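Local coordinates for protein 1,3-alpha-isomaltosidase (Kribbella flavida DSM 17836, PDB 5X3I) that hydrolyses the alpha-1,3-glucosidic linkages of a cyclic tetrasaccharide formed from starch, releasing isomaltose inside the cell, at residues P45-P50 / P141-A146; R177-D182 / G253-V258; D197-E202 / Y249-N254; D276-L281 / T650-M655; G283-V288 / G525-G530. The protein carries 1 engineered substitution. All coordinates share one frame; numbering follows the deposited sequence.

Contact 1 of 5, residues P45-P50 / P141-A146; sequences PLAGEP and PAVWTA
A single beta bridge, Leu46 with Ala142, joins a loop of the N-terminal domain to the chain that leads into strand 143-145 of the galactose mutarotase-like domain. Two backbone bonds make it: Ala142 N gives to Pro45 O at 3.1 Å, and Ala47 N gives to Ala142 O at 2.9 Å with an N-H...O angle of 162°. Leu46 CA adds a CA-H...O contact to the same Ala142 O at 3.3 Å. Apolar contacts lie around it. Ala47 CB touches Val143 CG1 at 3.7 Å and Pro141 CB at 4.0 Å. The Leu46 side chain runs with CG anti to its carbonyl carbon (chi1 -62°), which brings CD2 back over the partner segment, 4.2 Å from Trp144 CD1, in an oblique approach to the indole. Leu46 also begins a type II turn that ends at Glu49, with Gly48 at positive phi in its third place. Leu46 N gives to Glu49 OE2 at 3.0 Å, approaching from above the carboxylate plane, so the last residue of the turn is tied to the first. Strand 159-167 flanks the contact: Leu165 touches Leu46, Ala142 and Trp144, while Val143 and Thr145 bond to its backbone. Trp144 makes a cation-pi contact with Arg175.

Contact 2 of 5, residues R177-D182 / G253-V258; sequences RLQLQD and GNELTV
Leu178 and Leu256 face each other as an antiparallel hydrogen-bonded pair, Leu178 N giving to Leu256 O at 2.8 Å and Leu256 N to Leu178 O at 2.9 Å, both nearly straight. Their side chains lie side by side on one face of the sheet, Leu178 CD1 4.2 Å from Leu256 CD2. Where strand 170-179 ends, Leu180 N reaches Asn254 O at 2.7 Å, and Leu180 CD1 leans across to Leu256 CB at 3.9 Å. The other face carries the polar chains. Gln179 is bent at chi2 (70°), which swings its amide alongside the Glu255 carboxylate; NE2 to OE1 is a weak bond of 3.3 Å, the planes 43° apart. Arg177 runs beside Thr257, its CG 3.6 Å from Thr257 OG1 and Thr257 CG2 over one face of the guanidinium. That guanidinium is held from the next strand, by the carbonyl of Gly161 and a salt bridge to Glu163; Arg177 NE is 4.9 Å from Glu255 OE2, beyond salt-bridge range. Behind the leucines, Phe239 of strand 237-241 covers Leu178 and Leu256. An apolar face turned to a second sheet and a polar outer face are characteristic of a beta-sandwich, here the mutarotase-like domain of family 31 glycosidases.

Contact 3 of 5, residues D197-E202 / Y249-N254; sequences DQRGRE and YSSAGN
Arg199 reaches past Ser251 to the backbone just beyond strand 247-252. Its CB and CG pass Ser251 OG, CG at 3.8 Å. With CG anti to the backbone N (chi1 -171°) and the chain extended to NE, the guanidinium is carried out to Gly253. NE gives to a water at 2.8 Å, and that water gives on to Gly253 O. NH2 gives to Gly253 O directly at 2.7 Å, almost straight at 170° and in the guanidinium plane, so one carbonyl takes both the arginine and its water. NH1 turns to the carbonyls of Gln181 and Asp184. Asp197 OD1 accepts from Arg199 N in an Asx turn that overlaps the type II turn from Gln198 to Arg201. Gly200 N, inside this turn, gives to Ser251 OG at 2.6 Å; that hydroxyl then donates to a second water, which bonds to Gln198 O and Arg201 O and bridges the turn's ends. Further on, Glu202 CG rests on Ser250 CB at 3.7 Å. The arrangement is a beta turn leading into edge strand 202-205 and held to the next strand, 247-252, by a serine hydroxyl and an arginine, in the mutarotase-like domain's six-stranded antiparallel sheet.

Contact 4 of 5, residues D276-L281 / T650-M655; sequences DPATVL and TDRPLM
Ala278 and Leu281, in the first turns of helix 277-288, pack on Asp651, Arg652 and Pro653 of the loop leaving helix 622-650, by van der Waals contact alone. Ala278 CB meets the aliphatic part of Arg652, 3.8 Å from CG. One turn on, Leu281 has CG anti to its backbone N (chi1 -172°), which aims CD2 at the loop, 3.5 Å from Asp651 O and 4.2 Å from Pro653 CG. Asp651 CB lies 4.1 Å from Ala278 O. Each segment has its own hydrogen bonds. Asp276 is the N-cap of the helix: its OD1 accepts from Thr279 N at 2.9 Å, nearly in line with the C-O bond, and from Thr279 OG1 at 2.7 Å, from above the carboxylate plane. In the loop, Thr650 OG1 takes Arg652 N at 3.1 Å in an ST turn, just where Asp651 leaves the helix with positive phi; the hydroxyl also bonds to the carbonyl of Arg646. Charged partners lie around the contact. Asp651 forms a salt bridge with Arg290 and a hydrogen bond with Thr282 OG1; Arg652, bent at chi2 and chi3, leads its guanidinium away to Asp661. The small apolar patch is thus framed by polar groups, and buried Asp651 is probably kept ionised while it links the loop to Thr282 of the helix and to Arg290 just beyond it.

Contact 5 of 5, residues G283-V288 / G525-G530; sequences GFLDEV and GSQAHG
Apolar side chains of helix 277-288 pack round the amide of Gln527. Its NE2 lies 3.3 Å from Phe284 CE2, oblique to the ring, with the amide and ring planes 64° apart. Leu285 CD2 comes within 3.6 Å of the same nitrogen, and Val288 CG2 within 3.8 Å. Val288 CG2 also sits over the centre of one face of the Phe284 ring, 3.8 Å above its plane, a contact within the helix, so the valine methyl meets both ring and amide nitrogen. Polar bonds fix the amide: NE2 gives to the carbonyl of Cys557, and Gln527 OE1 accepts from Gly525 N at 2.9 Å in a weak, bent bond. The bend of Gln527 at chi2 (93°) folds the chain back toward Gly525. Backbone contacts complete the meeting. Gly525 CA makes a CA-H...O contact of 3.4 Å with Val288 O, and a water gives to Gly525 O at 2.7 Å and weakly to Val288 O. The 3-10 turn 526-528 faces the last turn of the helix, in the barrel loop between strands 517-519 and 531-533. Phe284 also stacks on Phe226 and meets His240 edge-to-face, so the helix end packs between the barrel loop and strands 223-230 and 237-241.

Overall arrangement
Contacts 2 and 3 lie 8 Å apart between centres, share Gly253 and Asn254, and use neighbouring strands of one sheet, with Thr257 N to Ser250 O at 2.7 Å. Contact 1, its centre 24 Å from each, joins the N-terminal region to the far edge of the same sheet. Contacts 4 and 5 share helix 277-288, centres 12 Å apart, where Asp651 OD1 packs on Leu285 CD1 at 3.6 Å; contact 5 is nested in the loop that contact 4 closes. Contacts 2 and 3 stay within the mutarotase-like region, while 4 and 5 join that helix to the C-terminal region and the barrel. All lie away from the catalytic residues, whose inferred nucleophile is replaced by the engineered Ala471.

Contact 1 of 5, residues P45-P50 / P141-A146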
# COMPACT_ATOMS: atom_id res chain seq x y z
N PRO A 45 -4.54 -21.26 20.34
CA PRO A 45 -5.03 -20.81 21.65
C PRO A 45 -3.95 -20.92 22.71
O PRO A 45 -3.10 -21.81 22.62
CB PRO A 45 -6.18 -21.78 21.95
CG PRO A 45 -6.41 -22.55 20.69
CD PRO A 45 -5.12 -22.55 19.96
N LEU A 46 -3.97 -20.03 23.69
CA LEU A 46 -3.12 -20.18 24.86
C LEU A 46 -3.66 -21.32 25.71
O LEU A 46 -4.87 -21.57 25.71
CB LEU A 46 -3.05 -18.89 25.67
CG LEU A 46 -2.46 -17.68 24.96
CD1 LEU A 46 -2.38 -16.49 25.90
CD2 LEU A 46 -1.10 -18.01 24.41
N ALA A 47 -2.78 -22.02 26.41
CA ALA A 47 -3.22 -23.00 27.40
C ALA A 47 -4.14 -22.31 28.39
O ALA A 47 -3.80 -21.26 28.93
CB ALA A 47 -2.03 -23.63 28.10
N GLY A 48 -5.32 -22.87 28.61
CA GLY A 48 -6.28 -22.27 29.50
C GLY A 48 -7.39 -21.54 28.78
O GLY A 48 -8.44 -21.28 29.35
N GLU A 49 -7.16 -21.21 27.51
CA GLU A 49 -8.16 -20.54 26.69
C GLU A 49 -9.09 -21.56 26.07
O GLU A 49 -8.66 -22.63 25.65
CB GLU A 49 -7.50 -19.72 25.58
CG GLU A 49 -6.94 -18.38 26.00
CD GLU A 49 -6.52 -17.53 24.81
OE1 GLU A 49 -6.49 -16.29 24.95
OE2 GLU A 49 -6.22 -18.10 23.73
N PRO A 50 -10.38 -21.22 26.01
CA PRO A 50 -11.32 -22.02 25.22
C PRO A 50 -11.07 -21.78 23.74
O PRO A 50 -10.39 -20.81 23.39
CB PRO A 50 -12.68 -21.49 25.66
CG PRO A 50 -12.41 -20.07 26.02
CD PRO A 50 -11.04 -20.06 26.64
N PRO A 141 -2.11 -26.39 22.58
CA PRO A 141 -2.09 -25.11 23.29
C PRO A 141 -0.68 -24.56 23.47
O PRO A 141 0.27 -25.34 23.57
CB PRO A 141 -2.72 -25.44 24.64
CG PRO A 141 -2.42 -26.88 24.83
CD PRO A 141 -2.50 -27.50 23.46
N ALA A 142 -0.54 -23.24 23.51
CA ALA A 142 0.77 -22.62 23.62
C ALA A 142 0.89 -21.77 24.87
O ALA A 142 -0.11 -21.35 25.45
CB ALA A 142 1.06 -21.77 22.38
N VAL A 143 2.12 -21.51 25.29
CA VAL A 143 2.37 -20.69 26.46
C VAL A 143 3.54 -19.74 26.26
O VAL A 143 4.48 -20.04 25.54
CB VAL A 143 2.66 -21.54 27.72
CG1 VAL A 143 1.49 -22.47 28.04
CG2 VAL A 143 3.95 -22.33 27.55
N TRP A 144 3.47 -18.60 26.94
CA TRP A 144 4.56 -17.65 26.97
C TRP A 144 5.54 -17.96 28.10
O TRP A 144 5.14 -18.09 29.25
CB TRP A 144 4.03 -16.23 27.13
CG TRP A 144 3.36 -15.67 25.91
CD1 TRP A 144 2.02 -15.54 25.70
CD2 TRP A 144 4.00 -15.15 24.74
NE1 TRP A 144 1.79 -14.96 24.48
CE2 TRP A 144 2.99 -14.72 23.86
CE3 TRP A 144 5.34 -15.01 24.35
CZ2 TRP A 144 3.26 -14.16 22.62
CZ3 TRP A 144 5.61 -14.46 23.11
CH2 TRP A 144 4.57 -14.04 22.26
N THR A 145 6.81 -18.04 27.76
CA THR A 145 7.85 -18.37 28.72
C THR A 145 9.11 -17.57 28.43
O THR A 145 9.36 -17.21 27.29
CB THR A 145 8.20 -19.86 28.69
OG1 THR A 145 9.30 -20.12 29.56
CG2 THR A 145 8.56 -20.30 27.28
N ALA A 146 9.90 -17.31 29.47
CA ALA A 146 11.22 -16.72 29.28
C ALA A 146 12.30 -17.78 29.11
O ALA A 146 13.44 -17.47 28.79
CB ALA A 146 11.57 -15.81 30.43

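Contact 2 of 5, residues R177-D182 / G253-V258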
# COMPACT_ATOMS: atom_id res chain seq x y z
N ARG A 177 10.82 -6.19 24.76
CA ARG A 177 10.50 -4.81 25.07
C ARG A 177 11.70 -3.92 24.78
O ARG A 177 12.83 -4.26 25.13
CB ARG A 177 10.09 -4.65 26.54
CG ARG A 177 8.65 -5.06 26.86
CD ARG A 177 8.54 -6.55 27.07
NE ARG A 177 7.21 -6.96 27.50
CZ ARG A 177 6.80 -8.22 27.59
NH1 ARG A 177 5.57 -8.49 27.99
NH2 ARG A 177 7.62 -9.21 27.26
N LEU A 178 11.45 -2.80 24.12
CA LEU A 178 12.49 -1.81 23.92
C LEU A 178 12.25 -0.67 24.89
O LEU A 178 11.13 -0.19 25.01
CB LEU A 178 12.51 -1.30 22.47
CG LEU A 178 12.87 -2.30 21.38
CD1 LEU A 178 12.68 -1.68 20.01
CD2 LEU A 178 14.30 -2.77 21.55
N GLN A 179 13.30 -0.25 25.57
CA GLN A 179 13.19 0.80 26.57
C GLN A 179 13.03 2.18 25.94
O GLN A 179 13.83 2.60 25.12
CB GLN A 179 14.42 0.79 27.48
CG GLN A 179 14.09 0.61 28.95
CD GLN A 179 13.59 -0.79 29.27
OE1 GLN A 179 14.10 -1.78 28.73
NE2 GLN A 179 12.59 -0.89 30.13
N LEU A 180 12.00 2.89 26.38
CA LEU A 180 11.71 4.25 25.93
C LEU A 180 11.97 5.25 27.04
O LEU A 180 11.88 4.91 28.22
CB LEU A 180 10.27 4.37 25.45
CG LEU A 180 9.79 3.36 24.41
CD1 LEU A 180 8.37 3.67 23.98
CD2 LEU A 180 10.73 3.34 23.22
N GLN A 181 12.29 6.48 26.67
CA GLN A 181 12.47 7.53 27.66
C GLN A 181 11.34 8.53 27.53
O GLN A 181 10.50 8.41 26.64
CB GLN A 181 13.83 8.21 27.46
CG GLN A 181 15.01 7.28 27.61
CD GLN A 181 16.32 7.90 27.15
OE1 GLN A 181 16.38 8.61 26.15
NE2 GLN A 181 17.39 7.62 27.89
N ASP A 182 11.33 9.53 28.40
CA ASP A 182 10.27 10.53 28.37
C ASP A 182 10.47 11.45 27.18
O ASP A 182 11.59 11.82 26.86
CB ASP A 182 10.24 11.34 29.67
CG ASP A 182 9.83 10.50 30.86
OD1 ASP A 182 8.61 10.40 31.12
OD2 ASP A 182 10.72 9.95 31.54
N GLY A 253 3.45 3.27 29.00
CA GLY A 253 4.51 3.68 29.89
C GLY A 253 5.81 3.91 29.14
O GLY A 253 5.84 4.54 28.09
N ASN A 254 6.89 3.40 29.71
CA ASN A 254 8.23 3.58 29.18
C ASN A 254 8.72 2.43 28.30
O ASN A 254 9.90 2.33 28.02
CB ASN A 254 9.21 3.84 30.32
CG ASN A 254 9.35 5.32 30.62
OD1 ASN A 254 9.41 6.15 29.70
ND2 ASN A 254 9.38 5.67 31.90
N GLU A 255 7.83 1.50 27.96
CA GLU A 255 8.24 0.39 27.11
C GLU A 255 7.48 0.23 25.79
O GLU A 255 6.27 0.39 25.71
CB GLU A 255 8.11 -0.91 27.91
CG GLU A 255 9.10 -1.03 29.05
CD GLU A 255 9.05 -2.39 29.70
OE1 GLU A 255 10.11 -3.03 29.85
OE2 GLU A 255 7.93 -2.82 30.04
N LEU A 256 8.23 -0.10 24.74
CA LEU A 256 7.63 -0.52 23.47
C LEU A 256 7.72 -2.03 23.35
O LEU A 256 8.81 -2.59 23.29
CB LEU A 256 8.33 0.15 22.28
CG LEU A 256 8.02 -0.46 20.91
CD1 LEU A 256 6.56 -0.26 20.53
CD2 LEU A 256 8.93 0.11 19.83
N THR A 257 6.57 -2.69 23.32
CA THR A 257 6.54 -4.13 23.21
C THR A 257 6.49 -4.57 21.75
O THR A 257 5.63 -4.14 21.01
CB THR A 257 5.33 -4.74 23.96
OG1 THR A 257 5.40 -4.40 25.35
CG2 THR A 257 5.33 -6.25 23.80
N VAL A 258 7.42 -5.45 21.37
CA VAL A 258 7.50 -5.96 20.00
C VAL A 258 7.29 -7.47 19.95
O VAL A 258 8.03 -8.22 20.58
CB VAL A 258 8.86 -5.62 19.35
CG1 VAL A 258 8.92 -6.15 17.92
CG2 VAL A 258 9.11 -4.13 19.37

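Contact 3 of 5, residues D197-E202 / Y249-N254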
# COMPACT_ATOMS: atom_id res chain seq x y z
N ASP A 197 3.12 10.08 15.22
CA ASP A 197 3.69 9.44 16.41
C ASP A 197 2.82 8.27 16.84
O ASP A 197 1.65 8.45 17.13
CB ASP A 197 3.83 10.47 17.52
CG ASP A 197 4.19 9.86 18.87
OD1 ASP A 197 4.81 8.77 18.93
OD2 ASP A 197 3.87 10.50 19.87
N GLN A 198 3.38 7.07 16.86
CA GLN A 198 2.61 5.86 17.16
C GLN A 198 2.64 5.45 18.65
O GLN A 198 2.07 4.43 19.02
CB GLN A 198 3.11 4.69 16.31
CG GLN A 198 2.77 4.80 14.83
CD GLN A 198 1.29 4.66 14.57
OE1 GLN A 198 0.63 3.75 15.09
NE2 GLN A 198 0.74 5.58 13.78
N ARG A 199 3.31 6.24 19.48
CA ARG A 199 3.43 5.88 20.89
C ARG A 199 2.07 5.86 21.58
O ARG A 199 1.28 6.78 21.45
CB ARG A 199 4.38 6.83 21.62
CG ARG A 199 4.70 6.36 23.05
CD ARG A 199 5.86 7.12 23.67
NE ARG A 199 6.14 6.63 25.02
CZ ARG A 199 7.17 7.04 25.76
NH1 ARG A 199 8.00 7.95 25.30
NH2 ARG A 199 7.35 6.53 26.97
N GLY A 200 1.79 4.78 22.31
CA GLY A 200 0.54 4.65 23.02
C GLY A 200 -0.47 3.82 22.26
O GLY A 200 -1.58 3.58 22.73
N ARG A 201 -0.08 3.36 21.07
CA ARG A 201 -1.01 2.68 20.19
C ARG A 201 -0.64 1.22 20.00
O ARG A 201 0.51 0.84 20.16
CB ARG A 201 -1.06 3.35 18.81
CG ARG A 201 -1.54 4.78 18.84
CD ARG A 201 -1.58 5.39 17.45
NE ARG A 201 -2.18 6.72 17.48
CZ ARG A 201 -3.43 6.97 17.14
NH1 ARG A 201 -4.22 6.00 16.71
NH2 ARG A 201 -3.90 8.21 17.22
N GLU A 202 -1.64 0.42 19.67
CA GLU A 202 -1.42 -0.92 19.20
C GLU A 202 -1.50 -0.95 17.67
O GLU A 202 -2.44 -0.42 17.09
CB GLU A 202 -2.44 -1.88 19.80
CG GLU A 202 -2.28 -2.09 21.29
CD GLU A 202 -3.28 -3.07 21.84
OE1 GLU A 202 -2.89 -3.89 22.70
OE2 GLU A 202 -4.45 -3.03 21.41
N TYR A 249 2.96 -4.43 17.52
CA TYR A 249 3.56 -3.37 18.32
C TYR A 249 2.55 -2.79 19.29
O TYR A 249 1.39 -2.59 18.95
CB TYR A 249 4.13 -2.28 17.42
CG TYR A 249 5.14 -2.82 16.44
CD1 TYR A 249 4.74 -3.31 15.21
CD2 TYR A 249 6.48 -2.87 16.77
CE1 TYR A 249 5.65 -3.82 14.33
CE2 TYR A 249 7.40 -3.39 15.89
CZ TYR A 249 6.98 -3.85 14.67
OH TYR A 249 7.88 -4.38 13.79
N SER A 250 3.00 -2.53 20.51
CA SER A 250 2.20 -1.78 21.47
C SER A 250 3.11 -1.02 22.41
O SER A 250 4.18 -1.49 22.79
CB SER A 250 1.27 -2.70 22.26
OG SER A 250 2.02 -3.60 23.04
N SER A 251 2.70 0.17 22.80
CA SER A 251 3.50 0.90 23.77
C SER A 251 2.61 1.45 24.88
O SER A 251 1.50 1.93 24.64
CB SER A 251 4.31 2.01 23.09
OG SER A 251 3.48 2.86 22.31
N ALA A 252 3.09 1.31 26.10
CA ALA A 252 2.46 1.90 27.27
C ALA A 252 3.59 2.20 28.23
O ALA A 252 4.59 1.49 28.26
CB ALA A 252 1.44 0.97 27.88
N GLY A 253 3.45 3.27 29.00
CA GLY A 253 4.51 3.68 29.89
C GLY A 253 5.81 3.91 29.14
O GLY A 253 5.84 4.54 28.09
N ASN A 254 6.89 3.40 29.71
CA ASN A 254 8.23 3.58 29.18
C ASN A 254 8.72 2.43 28.30
O ASN A 254 9.90 2.33 28.02
CB ASN A 254 9.21 3.84 30.32
CG ASN A 254 9.35 5.32 30.62
OD1 ASN A 254 9.41 6.15 29.70
ND2 ASN A 254 9.38 5.67 31.90
O HOH W 1 3.18 1.76 19.85
O HOH W 2 4.28 4.78 25.99

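Contact 4 of 5, residues D276-L281 / T650-M655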
# COMPACT_ATOMS: atom_id res chain seq x y z
N ASP A 276 21.31 11.17 14.50
CA ASP A 276 20.16 12.02 14.22
C ASP A 276 19.24 11.26 13.27
O ASP A 276 19.67 10.25 12.71
CB ASP A 276 20.60 13.39 13.66
CG ASP A 276 21.42 13.29 12.38
OD1 ASP A 276 21.37 12.27 11.66
OD2 ASP A 276 22.14 14.26 12.09
N PRO A 277 17.98 11.70 13.12
CA PRO A 277 17.03 10.88 12.36
C PRO A 277 17.49 10.53 10.94
O PRO A 277 17.24 9.42 10.49
CB PRO A 277 15.78 11.76 12.33
CG PRO A 277 15.87 12.56 13.56
CD PRO A 277 17.32 12.87 13.72
N ALA A 278 18.17 11.45 10.26
CA ALA A 278 18.66 11.17 8.92
C ALA A 278 19.70 10.06 8.93
O ALA A 278 19.69 9.18 8.08
CB ALA A 278 19.23 12.43 8.27
N THR A 279 20.61 10.10 9.90
CA THR A 279 21.64 9.08 10.01
C THR A 279 21.04 7.72 10.39
O THR A 279 21.50 6.69 9.93
CB THR A 279 22.71 9.47 11.04
OG1 THR A 279 23.31 10.71 10.65
CG2 THR A 279 23.80 8.41 11.13
N VAL A 280 20.01 7.74 11.21
CA VAL A 280 19.26 6.51 11.52
C VAL A 280 18.67 5.94 10.23
O VAL A 280 18.81 4.76 9.94
CB VAL A 280 18.16 6.76 12.55
CG1 VAL A 280 17.18 5.59 12.58
CG2 VAL A 280 18.76 6.98 13.93
N LEU A 281 18.02 6.80 9.44
CA LEU A 281 17.43 6.36 8.19
C LEU A 281 18.50 5.81 7.23
O LEU A 281 18.28 4.81 6.57
CB LEU A 281 16.65 7.50 7.54
CG LEU A 281 15.81 7.15 6.30
CD1 LEU A 281 15.02 5.86 6.52
CD2 LEU A 281 14.90 8.31 5.98
N THR A 650 21.65 12.27 0.71
CA THR A 650 21.79 12.42 2.15
C THR A 650 20.81 11.63 3.03
O THR A 650 20.98 11.61 4.25
CB THR A 650 21.65 13.89 2.55
OG1 THR A 650 20.28 14.27 2.49
CG2 THR A 650 22.50 14.78 1.64
N ASP A 651 19.78 11.05 2.42
CA ASP A 651 18.67 10.38 3.11
C ASP A 651 17.75 11.32 3.91
O ASP A 651 16.77 10.87 4.49
CB ASP A 651 19.20 9.25 4.00
CG ASP A 651 19.83 8.17 3.19
OD1 ASP A 651 19.25 7.83 2.14
OD2 ASP A 651 20.93 7.70 3.54
N ARG A 652 18.07 12.61 3.95
CA ARG A 652 17.13 13.59 4.49
C ARG A 652 15.90 13.65 3.59
O ARG A 652 16.03 13.96 2.41
CB ARG A 652 17.76 14.98 4.60
CG ARG A 652 18.89 15.10 5.63
CD ARG A 652 18.90 16.50 6.26
NE ARG A 652 19.82 17.40 5.59
CZ ARG A 652 19.81 18.72 5.72
NH1 ARG A 652 18.92 19.32 6.49
NH2 ARG A 652 20.69 19.45 5.06
N PRO A 653 14.71 13.34 4.14
CA PRO A 653 13.49 13.13 3.34
C PRO A 653 13.04 14.30 2.48
O PRO A 653 13.33 15.45 2.77
CB PRO A 653 12.44 12.83 4.41
CG PRO A 653 13.22 12.15 5.49
CD PRO A 653 14.52 12.93 5.54
N LEU A 654 12.32 13.97 1.41
CA LEU A 654 11.74 14.98 0.52
C LEU A 654 10.48 15.59 1.11
O LEU A 654 10.35 16.80 1.15
CB LEU A 654 11.44 14.36 -0.85
CG LEU A 654 10.84 15.29 -1.90
CD1 LEU A 654 11.70 16.55 -2.05
CD2 LEU A 654 10.69 14.54 -3.24
N MET A 655 9.56 14.76 1.59
CA MET A 655 8.43 15.28 2.33
C MET A 655 8.78 15.03 3.80
O MET A 655 8.60 13.93 4.31
CB MET A 655 7.15 14.57 1.88
CG MET A 655 5.84 15.05 2.48
SD MET A 655 4.45 14.08 1.84
CE MET A 655 3.06 14.96 2.52

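Contact 5 of 5, residues G283-V288 / G525-G530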
# COMPACT_ATOMS: atom_id res chain seq x y z
N GLY A 283 21.26 4.27 7.93
CA GLY A 283 21.59 2.92 8.35
C GLY A 283 20.56 1.91 7.87
O GLY A 283 20.92 0.87 7.34
N PHE A 284 19.28 2.23 8.05
CA PHE A 284 18.19 1.39 7.55
C PHE A 284 18.31 1.20 6.03
O PHE A 284 18.33 0.07 5.54
CB PHE A 284 16.84 2.01 7.92
CG PHE A 284 15.63 1.18 7.54
CD1 PHE A 284 15.58 -0.17 7.82
CD2 PHE A 284 14.54 1.78 6.92
CE1 PHE A 284 14.46 -0.91 7.49
CE2 PHE A 284 13.43 1.04 6.59
CZ PHE A 284 13.39 -0.30 6.87
N LEU A 285 18.42 2.29 5.29
CA LEU A 285 18.38 2.21 3.82
C LEU A 285 19.65 1.57 3.25
O LEU A 285 19.58 0.85 2.26
CB LEU A 285 18.15 3.60 3.21
CG LEU A 285 16.85 4.32 3.62
CD1 LEU A 285 16.59 5.55 2.75
CD2 LEU A 285 15.65 3.38 3.61
N ASP A 286 20.80 1.80 3.88
CA ASP A 286 22.02 1.10 3.51
C ASP A 286 21.81 -0.41 3.57
O ASP A 286 22.38 -1.16 2.79
CB ASP A 286 23.19 1.47 4.43
CG ASP A 286 23.91 2.73 3.98
OD1 ASP A 286 23.56 3.26 2.91
OD2 ASP A 286 24.82 3.19 4.71
N GLU A 287 21.03 -0.83 4.55
CA GLU A 287 20.72 -2.24 4.72
C GLU A 287 19.63 -2.76 3.77
O GLU A 287 19.79 -3.80 3.16
CB GLU A 287 20.30 -2.48 6.17
CG GLU A 287 19.99 -3.92 6.53
CD GLU A 287 19.56 -4.08 7.99
OE1 GLU A 287 18.64 -4.88 8.24
OE2 GLU A 287 20.12 -3.39 8.88
N VAL A 288 18.50 -2.06 3.69
CA VAL A 288 17.38 -2.60 2.92
C VAL A 288 17.13 -2.03 1.51
O VAL A 288 16.29 -2.54 0.78
CB VAL A 288 16.09 -2.48 3.73
CG1 VAL A 288 16.33 -3.07 5.13
CG2 VAL A 288 15.65 -1.03 3.83
N GLY A 525 12.26 -2.70 1.70
CA GLY A 525 12.90 -2.87 0.42
C GLY A 525 12.21 -2.18 -0.75
O GLY A 525 12.84 -1.92 -1.77
N SER A 526 10.92 -1.87 -0.60
CA SER A 526 10.18 -1.16 -1.64
C SER A 526 10.76 0.22 -1.98
O SER A 526 10.48 0.77 -3.05
CB SER A 526 8.71 -1.01 -1.25
OG SER A 526 8.02 -2.22 -1.40
N GLN A 527 11.58 0.76 -1.08
CA GLN A 527 12.23 2.06 -1.29
C GLN A 527 12.96 2.12 -2.64
O GLN A 527 13.03 3.17 -3.26
CB GLN A 527 13.22 2.36 -0.16
CG GLN A 527 12.63 2.54 1.25
CD GLN A 527 12.63 1.25 2.05
OE1 GLN A 527 12.57 0.16 1.48
NE2 GLN A 527 12.68 1.36 3.39
N ALA A 528 13.51 0.99 -3.06
CA ALA A 528 14.31 0.95 -4.27
C ALA A 528 13.47 0.92 -5.55
O ALA A 528 14.03 1.01 -6.63
CB ALA A 528 15.25 -0.25 -4.23
N HIS A 529 12.16 0.73 -5.43
CA HIS A 529 11.38 0.53 -6.64
C HIS A 529 10.22 1.48 -6.90
O HIS A 529 9.09 1.22 -6.48
CB HIS A 529 10.84 -0.91 -6.60
CG HIS A 529 11.90 -1.93 -6.29
ND1 HIS A 529 12.87 -2.29 -7.19
CD2 HIS A 529 12.14 -2.64 -5.16
CE1 HIS A 529 13.67 -3.19 -6.64
NE2 HIS A 529 13.24 -3.42 -5.41
N GLY A 530 10.44 2.42 -7.80
CA GLY A 530 9.38 3.28 -8.28
C GLY A 530 8.70 4.24 -7.32
O GLY A 530 9.28 4.73 -6.36
O HOH W 3 15.09 -3.23 -2.37